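Local coordinates for methylxanthine N3-demethylase NdmB (Pseudomonas putida, PDB 6ICL), which catalyses the N3-demethylation of theobromine, 3-methylxanthine and related methylxanthines in caffeine degradation, as a Rieske oxygenase with a [2Fe-2S] cluster and non-heme iron, at residues A[34-38]-A[155-161]; A[253-257]-A[342-346]. All blocks are in the same frame, centred on the assembly; numbering follows the deposited sequence.

Contact 1. Residues A[34-38]-A[155-161]; sequences RHFWH and FDCTQIP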
ATOM      1  N   ARG A  34     -15.425 -27.489  24.039  1.00 37.35           N
ATOM      2  CA  ARG A  34     -16.636 -27.619  23.238  1.00 43.99           C
ATOM      3  C   ARG A  34     -17.923 -27.586  24.058  1.00 42.11           C
ATOM      4  O   ARG A  34     -18.977 -27.270  23.501  1.00 38.23           O
ATOM      5  CB  ARG A  34     -16.573 -28.906  22.432  1.00 45.99           C
ATOM      6  CG  ARG A  34     -15.370 -28.943  21.520  1.00 47.88           C
ATOM      7  CD  ARG A  34     -15.365 -30.214  20.711  1.00 50.05           C
ATOM      8  NE  ARG A  34     -16.545 -30.314  19.859  1.00 58.89           N
ATOM      9  CZ  ARG A  34     -16.583 -29.883  18.605  1.00 56.21           C
ATOM     10  NH1 ARG A  34     -15.503 -29.325  18.076  1.00 54.30           N
ATOM     11  NH2 ARG A  34     -17.692 -30.011  17.879  1.00 59.84           N
ATOM     12  N   HIS A  35     -17.866 -27.873  25.364  1.00 42.61           N
ATOM     13  CA  HIS A  35     -19.063 -28.003  26.200  1.00 42.56           C
ATOM     14  C   HIS A  35     -19.485 -26.701  26.864  1.00 43.11           C
ATOM     15  O   HIS A  35     -20.518 -26.672  27.550  1.00 41.45           O
ATOM     16  CB  HIS A  35     -18.837 -29.071  27.279  1.00 47.01           C
ATOM     17  CG  HIS A  35     -18.678 -30.451  26.723  1.00 47.03           C
ATOM     18  ND1 HIS A  35     -17.450 -30.996  26.417  1.00 48.13           N
ATOM     19  CD2 HIS A  35     -19.601 -31.387  26.389  1.00 45.62           C
ATOM     20  CE1 HIS A  35     -17.622 -32.208  25.922  1.00 42.37           C
ATOM     21  NE2 HIS A  35     -18.917 -32.468  25.895  1.00 44.83           N
ATOM     22  N   PHE A  36     -18.720 -25.631  26.683  1.00 39.59           N
ATOM     23  CA  PHE A  36     -19.056 -24.337  27.253  1.00 40.55           C
ATOM     24  C   PHE A  36     -19.660 -23.411  26.200  1.00 38.54           C
ATOM     25  O   PHE A  36     -19.463 -23.584  24.992  1.00 41.06           O
ATOM     26  CB  PHE A  36     -17.814 -23.696  27.871  1.00 36.83           C
ATOM     27  CG  PHE A  36     -17.268 -24.456  29.042  1.00 38.91           C
ATOM     28  CD1 PHE A  36     -16.385 -25.515  28.852  1.00 41.00           C
ATOM     29  CD2 PHE A  36     -17.627 -24.101  30.345  1.00 41.77           C
ATOM     30  CE1 PHE A  36     -15.856 -26.228  29.965  1.00 40.88           C
ATOM     31  CE2 PHE A  36     -17.116 -24.790  31.454  1.00 42.66           C
ATOM     32  CZ  PHE A  36     -16.227 -25.863  31.257  1.00 41.49           C
ATOM     33  N   TRP A  37     -20.430 -22.441  26.680  1.00 36.02           N
ATOM     34  CA  TRP A  37     -20.920 -21.360  25.841  1.00 39.25           C
ATOM     35  C   TRP A  37     -19.800 -20.360  25.581  1.00 35.43           C
ATOM     36  O   TRP A  37     -19.148 -19.893  26.519  1.00 34.62           O
ATOM     37  CB  TRP A  37     -22.088 -20.642  26.511  1.00 37.67           C
ATOM     38  CG  TRP A  37     -23.311 -21.471  26.678  1.00 40.91           C
ATOM     39  CD1 TRP A  37     -23.587 -22.323  27.711  1.00 40.99           C
ATOM     40  CD2 TRP A  37     -24.460 -21.499  25.815  1.00 42.25           C
ATOM     41  NE1 TRP A  37     -24.822 -22.883  27.538  1.00 40.64           N
ATOM     42  CE2 TRP A  37     -25.388 -22.398  26.386  1.00 45.08           C
ATOM     43  CE3 TRP A  37     -24.789 -20.856  24.617  1.00 39.47           C
ATOM     44  CZ2 TRP A  37     -26.639 -22.674  25.799  1.00 42.61           C
ATOM     45  CZ3 TRP A  37     -26.029 -21.133  24.029  1.00 42.89           C
ATOM     46  CH2 TRP A  37     -26.937 -22.039  24.623  1.00 40.72           C
ATOM     47  N   HIS A  38     -19.575 -20.044  24.306  1.00 35.62           N
ATOM     48  CA  HIS A  38     -18.586 -19.043  23.927  1.00 35.24           C
ATOM     49  C   HIS A  38     -19.244 -17.934  23.116  1.00 33.87           C
ATOM     50  O   HIS A  38     -20.106 -18.209  22.268  1.00 31.08           O
ATOM     51  CB  HIS A  38     -17.472 -19.665  23.099  1.00 34.55           C
ATOM     52  CG  HIS A  38     -16.719 -20.732  23.824  1.00 35.50           C
ATOM     53  ND1 HIS A  38     -15.892 -20.460  24.887  1.00 30.91           N
ATOM     54  CD2 HIS A  38     -16.686 -22.072  23.647  1.00 33.14           C
ATOM     55  CE1 HIS A  38     -15.386 -21.592  25.340  1.00 38.86           C
ATOM     56  NE2 HIS A  38     -15.844 -22.582  24.598  1.00 32.65           N
ATOM     57  N   PHE A 155     -23.208 -32.997  27.838  1.00 49.81           N
ATOM     58  CA  PHE A 155     -22.995 -33.099  29.274  1.00 49.60           C
ATOM     59  C   PHE A 155     -23.906 -32.184  30.081  1.00 54.39           C
ATOM     60  O   PHE A 155     -23.932 -32.304  31.313  1.00 52.62           O
ATOM     61  CB  PHE A 155     -21.530 -32.816  29.608  1.00 48.84           C
ATOM     62  CG  PHE A 155     -20.562 -33.793  28.977  1.00 49.21           C
ATOM     63  CD1 PHE A 155     -21.014 -34.953  28.369  1.00 50.39           C
ATOM     64  CD2 PHE A 155     -19.189 -33.552  29.011  1.00 51.46           C
ATOM     65  CE1 PHE A 155     -20.119 -35.853  27.793  1.00 47.87           C
ATOM     66  CE2 PHE A 155     -18.279 -34.446  28.436  1.00 48.87           C
ATOM     67  CZ  PHE A 155     -18.744 -35.600  27.829  1.00 49.90           C
ATOM     68  N   ASP A 156     -24.636 -31.283  29.412  1.00 50.20           N
ATOM     69  CA  ASP A 156     -25.756 -30.514  29.979  1.00 51.98           C
ATOM     70  C   ASP A 156     -25.463 -29.972  31.382  1.00 55.61           C
ATOM     71  O   ASP A 156     -26.249 -30.147  32.316  1.00 52.67           O
ATOM     72  CB  ASP A 156     -27.033 -31.358  29.993  1.00 51.83           C
ATOM     73  CG  ASP A 156     -28.264 -30.569  30.466  1.00 61.54           C
ATOM     74  OD1 ASP A 156     -28.350 -29.346  30.202  1.00 60.23           O
ATOM     75  OD2 ASP A 156     -29.142 -31.169  31.127  1.00 66.66           O
ATOM     76  N   CYS A 157     -24.318 -29.280  31.536  1.00 46.73           N
ATOM     77  CA  CYS A 157     -24.038 -28.693  32.842  1.00 48.28           C
ATOM     78  C   CYS A 157     -23.390 -27.312  32.789  1.00 50.70           C
ATOM     79  O   CYS A 157     -22.870 -26.849  33.815  1.00 46.60           O
ATOM     80  CB  CYS A 157     -23.142 -29.603  33.671  1.00 51.75           C
ATOM     81  SG  CYS A 157     -21.590 -29.974  32.888  1.00 51.17           S
ATOM     82  N   THR A 158     -23.421 -26.627  31.647  1.00 45.50           N
ATOM     83  CA  THR A 158     -22.814 -25.309  31.528  1.00 42.03           C
ATOM     84  C   THR A 158     -23.876 -24.287  31.144  1.00 42.84           C
ATOM     85  O   THR A 158     -24.899 -24.621  30.532  1.00 42.82           O
ATOM     86  CB  THR A 158     -21.673 -25.317  30.489  1.00 43.62           C
ATOM     87  OG1 THR A 158     -22.162 -25.834  29.243  1.00 37.92           O
ATOM     88  CG2 THR A 158     -20.496 -26.188  30.974  1.00 41.67           C
ATOM     89  N   GLN A 159     -23.640 -23.035  31.516  1.00 40.69           N
ATOM     90  CA  GLN A 159     -24.564 -21.960  31.179  1.00 42.01           C
ATOM     91  C   GLN A 159     -23.796 -20.750  30.658  1.00 42.31           C
ATOM     92  O   GLN A 159     -22.563 -20.681  30.730  1.00 41.36           O
ATOM     93  CB  GLN A 159     -25.423 -21.560  32.383  1.00 43.77           C
ATOM     94  CG  GLN A 159     -24.657 -21.024  33.567  1.00 47.53           C
ATOM     95  CD  GLN A 159     -25.582 -20.801  34.763  1.00 54.11           C
ATOM     96  OE1 GLN A 159     -26.782 -20.582  34.591  1.00 56.84           O
ATOM     97  NE2 GLN A 159     -25.032 -20.868  35.969  1.00 52.19           N
ATOM     98  N   ILE A 160     -24.545 -19.785  30.142  1.00 41.83           N
ATOM     99  CA  ILE A 160     -23.928 -18.587  29.569  1.00 42.51           C
ATOM    100  C   ILE A 160     -23.293 -17.763  30.685  1.00 41.56           C
ATOM    101  O   ILE A 160     -23.923 -17.551  31.739  1.00 41.65           O
ATOM    102  CB  ILE A 160     -24.960 -17.771  28.791  1.00 37.10           C
ATOM    103  CG1 ILE A 160     -25.355 -18.530  27.525  1.00 40.01           C
ATOM    104  CG2 ILE A 160     -24.402 -16.369  28.458  1.00 36.92           C
ATOM    105  CD1 ILE A 160     -26.652 -18.083  26.901  1.00 36.53           C
ATOM    106  N   PRO A 161     -22.066 -17.296  30.492  1.00 39.45           N
ATOM    107  CA  PRO A 161     -21.348 -16.585  31.548  1.00 36.02           C
ATOM    108  C   PRO A 161     -22.148 -15.506  32.256  1.00 42.37           C
ATOM    109  O   PRO A 161     -23.050 -14.873  31.695  1.00 40.05           O
ATOM    110  CB  PRO A 161     -20.155 -15.987  30.795  1.00 36.96           C
ATOM    111  CG  PRO A 161     -19.797 -17.134  29.823  1.00 30.47           C
ATOM    112  CD  PRO A 161     -21.157 -17.706  29.400  1.00 37.74           C
TER
HETATM  113  O   HOH W   1     -20.593 -21.906  29.529  1.00 38.61           O
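H35 and F155 lie nearly flat on one another in an offset stack, ring centroids 4.0 Å apart and planes at 7°, with NE2 of H35 over the CD2–CE2 side of the phenyl ring. Further along both segments, ring-on-ring contact gives way to methyl and methylene groups: CG2 of T158 sits over a face of F36, 3.6 Å from its CD2, and CG1 of I160 presses over the five-membered ring of W37, 3.8 Å from that centroid. Both are CH-pi contacts.

Polar bonds accompany these contacts. The hydroxyl OG1 of T158 gives a short bond of 2.5 Å to O of H35, in the carbonyl plane. With OG1 between the backbone N and the carbonyl carbon (chi1 54°), the hydroxyl meets O of H35 and CG2, anti to the carbonyl carbon, lies over F36. At the edge of the indole, NE1 of W37 makes a weak bond to O of T158, 3.5 Å long and bent to 140°. A water bridges the backbones, accepting from N of W37 and donating to O of Q159.

Further out, R150 also bonds OG1 of T158, and F360 meets the rings of both H35 and F155. The contact thus lays the linker that leaves strand 146-150 along the start of edge strand 37-42 in the Rieske-domain sheet, with W148 of strand 146-150 touching W37 and I160, and helix 357-365 flanking the F155 end.

Contact 2. Residues A[253-257]-A[342-346]; sequences TMPYS and FRKWH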
ATOM      1  N   THR A 253     -17.201 -16.888  35.220  1.00 36.13           N
ATOM      2  CA  THR A 253     -17.686 -18.132  34.648  1.00 37.21           C
ATOM      3  C   THR A 253     -16.584 -18.770  33.823  1.00 41.16           C
ATOM      4  O   THR A 253     -15.954 -18.108  32.986  1.00 36.90           O
ATOM      5  CB  THR A 253     -18.921 -17.913  33.777  1.00 39.30           C
ATOM      6  OG1 THR A 253     -19.896 -17.148  34.483  1.00 40.08           O
ATOM      7  CG2 THR A 253     -19.526 -19.228  33.411  1.00 35.39           C
ATOM      8  N   MET A 254     -16.340 -20.052  34.071  1.00 39.00           N
ATOM      9  CA  MET A 254     -15.361 -20.802  33.304  1.00 37.40           C
ATOM     10  C   MET A 254     -15.878 -21.090  31.890  1.00 39.92           C
ATOM     11  O   MET A 254     -17.080 -21.286  31.688  1.00 40.95           O
ATOM     12  CB  MET A 254     -15.023 -22.096  34.028  1.00 38.79           C
ATOM     13  CG  MET A 254     -14.395 -21.856  35.404  1.00 40.40           C
ATOM     14  SD  MET A 254     -12.700 -21.242  35.301  1.00 40.60           S
ATOM     15  CE  MET A 254     -11.888 -22.729  34.708  1.00 37.17           C
ATOM     16  N   PRO A 255     -14.968 -21.160  30.903  1.00 36.31           N
ATOM     17  CA  PRO A 255     -13.516 -21.117  31.050  1.00 34.58           C
ATOM     18  C   PRO A 255     -12.888 -19.755  30.865  1.00 34.73           C
ATOM     19  O   PRO A 255     -11.712 -19.651  31.157  1.00 36.52           O
ATOM     20  CB  PRO A 255     -13.027 -22.063  29.953  1.00 33.34           C
ATOM     21  CG  PRO A 255     -14.283 -22.485  29.162  1.00 36.22           C
ATOM     22  CD  PRO A 255     -15.347 -21.510  29.527  1.00 38.48           C
ATOM     23  N   TYR A 256     -13.635 -18.715  30.459  1.00 36.62           N
ATOM     24  CA  TYR A 256     -12.941 -17.517  29.983  1.00 35.06           C
ATOM     25  C   TYR A 256     -13.632 -16.197  30.309  1.00 37.90           C
ATOM     26  O   TYR A 256     -13.338 -15.194  29.644  1.00 33.05           O
ATOM     27  CB  TYR A 256     -12.774 -17.571  28.451  1.00 35.59           C
ATOM     28  CG  TYR A 256     -11.977 -18.734  27.906  1.00 35.29           C
ATOM     29  CD1 TYR A 256     -10.657 -18.954  28.311  1.00 33.50           C
ATOM     30  CD2 TYR A 256     -12.520 -19.588  26.956  1.00 31.21           C
ATOM     31  CE1 TYR A 256      -9.912 -20.005  27.806  1.00 30.98           C
ATOM     32  CE2 TYR A 256     -11.772 -20.639  26.441  1.00 34.33           C
ATOM     33  CZ  TYR A 256     -10.465 -20.836  26.871  1.00 37.31           C
ATOM     34  OH  TYR A 256      -9.709 -21.877  26.368  1.00 36.50           O
ATOM     35  N   SER A 257     -14.527 -16.139  31.287  1.00 32.01           N
ATOM     36  CA  SER A 257     -15.218 -14.896  31.569  1.00 37.69           C
ATOM     37  C   SER A 257     -14.751 -14.284  32.882  1.00 37.93           C
ATOM     38  O   SER A 257     -14.286 -14.980  33.798  1.00 38.59           O
ATOM     39  CB  SER A 257     -16.730 -15.109  31.609  1.00 35.16           C
ATOM     40  OG  SER A 257     -17.143 -15.741  30.414  1.00 34.44           O
ATOM     41  N   PHE A 342      -6.803 -20.972  38.338  1.00 42.36           N
ATOM     42  CA  PHE A 342      -7.386 -21.010  37.000  1.00 38.84           C
ATOM     43  C   PHE A 342      -6.793 -22.154  36.185  1.00 35.28           C
ATOM     44  O   PHE A 342      -7.518 -22.965  35.587  1.00 36.64           O
ATOM     45  CB  PHE A 342      -7.135 -19.656  36.334  1.00 38.75           C
ATOM     46  CG  PHE A 342      -7.670 -19.527  34.929  1.00 39.66           C
ATOM     47  CD1 PHE A 342      -9.042 -19.435  34.691  1.00 35.25           C
ATOM     48  CD2 PHE A 342      -6.796 -19.406  33.858  1.00 36.36           C
ATOM     49  CE1 PHE A 342      -9.525 -19.266  33.389  1.00 36.36           C
ATOM     50  CE2 PHE A 342      -7.267 -19.232  32.545  1.00 37.52           C
ATOM     51  CZ  PHE A 342      -8.636 -19.159  32.317  1.00 35.69           C
ATOM     52  N   ARG A 343      -5.466 -22.241  36.163  1.00 37.24           N
ATOM     53  CA  ARG A 343      -4.798 -23.333  35.462  1.00 40.37           C
ATOM     54  C   ARG A 343      -5.186 -24.698  36.030  1.00 40.94           C
ATOM     55  O   ARG A 343      -5.414 -25.650  35.272  1.00 41.71           O
ATOM     56  CB  ARG A 343      -3.288 -23.125  35.529  1.00 40.65           C
ATOM     57  CG  ARG A 343      -2.862 -21.850  34.850  1.00 41.21           C
ATOM     58  CD  ARG A 343      -1.392 -21.624  34.901  1.00 38.16           C
ATOM     59  NE  ARG A 343      -1.077 -20.436  34.129  1.00 40.47           N
ATOM     60  CZ  ARG A 343       0.037 -20.252  33.438  1.00 43.46           C
ATOM     61  NH1 ARG A 343       0.966 -21.191  33.418  1.00 46.39           N
ATOM     62  NH2 ARG A 343       0.218 -19.135  32.748  1.00 40.39           N
ATOM     63  N   LYS A 344      -5.287 -24.809  37.359  1.00 43.75           N
ATOM     64  CA  LYS A 344      -5.693 -26.073  37.977  1.00 39.53           C
ATOM     65  C   LYS A 344      -7.049 -26.521  37.469  1.00 41.54           C
ATOM     66  O   LYS A 344      -7.232 -27.679  37.079  1.00 41.75           O
ATOM     67  CB  LYS A 344      -5.748 -25.933  39.500  1.00 46.24           C
ATOM     68  CG  LYS A 344      -4.408 -25.938  40.208  1.00 50.31           C
ATOM     69  CD  LYS A 344      -4.612 -26.280  41.703  1.00 61.15           C
ATOM     70  CE  LYS A 344      -3.322 -26.128  42.534  1.00 60.89           C
ATOM     71  NZ  LYS A 344      -2.237 -27.085  42.154  1.00 66.78           N
ATOM     72  N   TRP A 345      -8.027 -25.614  37.482  1.00 39.74           N
ATOM     73  CA  TRP A 345      -9.367 -26.021  37.093  1.00 38.87           C
ATOM     74  C   TRP A 345      -9.448 -26.281  35.598  1.00 39.60           C
ATOM     75  O   TRP A 345     -10.150 -27.206  35.176  1.00 42.42           O
ATOM     76  CB  TRP A 345     -10.387 -24.974  37.534  1.00 41.23           C
ATOM     77  CG  TRP A 345     -11.778 -25.498  37.636  1.00 41.85           C
ATOM     78  CD1 TRP A 345     -12.198 -26.777  37.379  1.00 41.08           C
ATOM     79  CD2 TRP A 345     -12.939 -24.767  38.031  1.00 36.19           C
ATOM     80  NE1 TRP A 345     -13.555 -26.874  37.574  1.00 40.83           N
ATOM     81  CE2 TRP A 345     -14.032 -25.658  37.981  1.00 36.90           C
ATOM     82  CE3 TRP A 345     -13.166 -23.439  38.408  1.00 41.38           C
ATOM     83  CZ2 TRP A 345     -15.324 -25.270  38.295  1.00 39.41           C
ATOM     84  CZ3 TRP A 345     -14.459 -23.056  38.735  1.00 36.13           C
ATOM     85  CH2 TRP A 345     -15.517 -23.972  38.684  1.00 40.08           C
ATOM     86  N   HIS A 346      -8.704 -25.522  34.783  1.00 38.97           N
ATOM     87  CA  HIS A 346      -8.661 -25.818  33.353  1.00 40.62           C
ATOM     88  C   HIS A 346      -8.109 -27.221  33.109  1.00 41.74           C
ATOM     89  O   HIS A 346      -8.673 -27.991  32.327  1.00 41.23           O
ATOM     90  CB  HIS A 346      -7.826 -24.765  32.611  1.00 37.69           C
ATOM     91  CG  HIS A 346      -8.648 -23.712  31.936  1.00 38.43           C
ATOM     92  ND1 HIS A 346      -9.015 -23.801  30.607  1.00 39.34           N
ATOM     93  CD2 HIS A 346      -9.190 -22.560  32.405  1.00 39.11           C
ATOM     94  CE1 HIS A 346      -9.742 -22.743  30.285  1.00 38.68           C
ATOM     95  NE2 HIS A 346      -9.863 -21.975  31.357  1.00 39.28           N
TER
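F342 opens the helical side by pointing the edge of its ring at the turn: CE1 lies 3.1 Å from O of P255, near the ring plane. CG is anti to the backbone N (chi1 180°), which carries the phenyl group out from the helix to that carbonyl. M254 SD approaches the same ring obliquely, 4.1 Å from CD1, a Met-aromatic contact.

W345 offers a broad face instead. CG of M254 rests over its six-membered ring, 3.9 Å from the centroid, in a CH-pi contact, and the methionine chain, bent at both chi2 and chi3, brings CE toward CB of W345. On the five-membered ring, NE1 bonds to O of S363.

H346 makes the polar link. Its NE2 donates to O of P255 over 3.0 Å at 164°, with the acceptor in the imidazole plane, and ND1 is paired with OH of Y32, so bonds on both nitrogens fix the ring's rotation. Around this bond, CB of P255 lies 3.4 Å from CE1 of H346, CE of M254 packs near CD2, and the Y256 ring meets the imidazole obliquely; the hydroxyl of Y256 goes on to E186.

The turn, with a cis peptide before P255, joins strands 246-253 and 257-264 of the C-terminal domain's antiparallel sheet. Helix 337-355 packs against it, with helix 185-192 and strand 225-230 alongside.

In the fold
The two contacts adjoin, their centres about 12 Å apart: F36 of contact 1 packs on P255 of contact 2, and P161 reaches S257 and T253. Together they run from the Rieske-domain sheet to the C-terminal sheet. Contact 1 is partly buried, a strand start and a linker side by side, and relies on a ring stack, a hydroxyl-to-carbonyl bond and a bridging water. Contact 2 is wholly buried, a tight turn between two strands against a helix, where aromatic and methionine groups pack around a single imidazole-to-carbonyl bond. They hold different elements, though C-terminal helix 357-365 neighbours both, through F360 and S363. Both lie away from the iron sites.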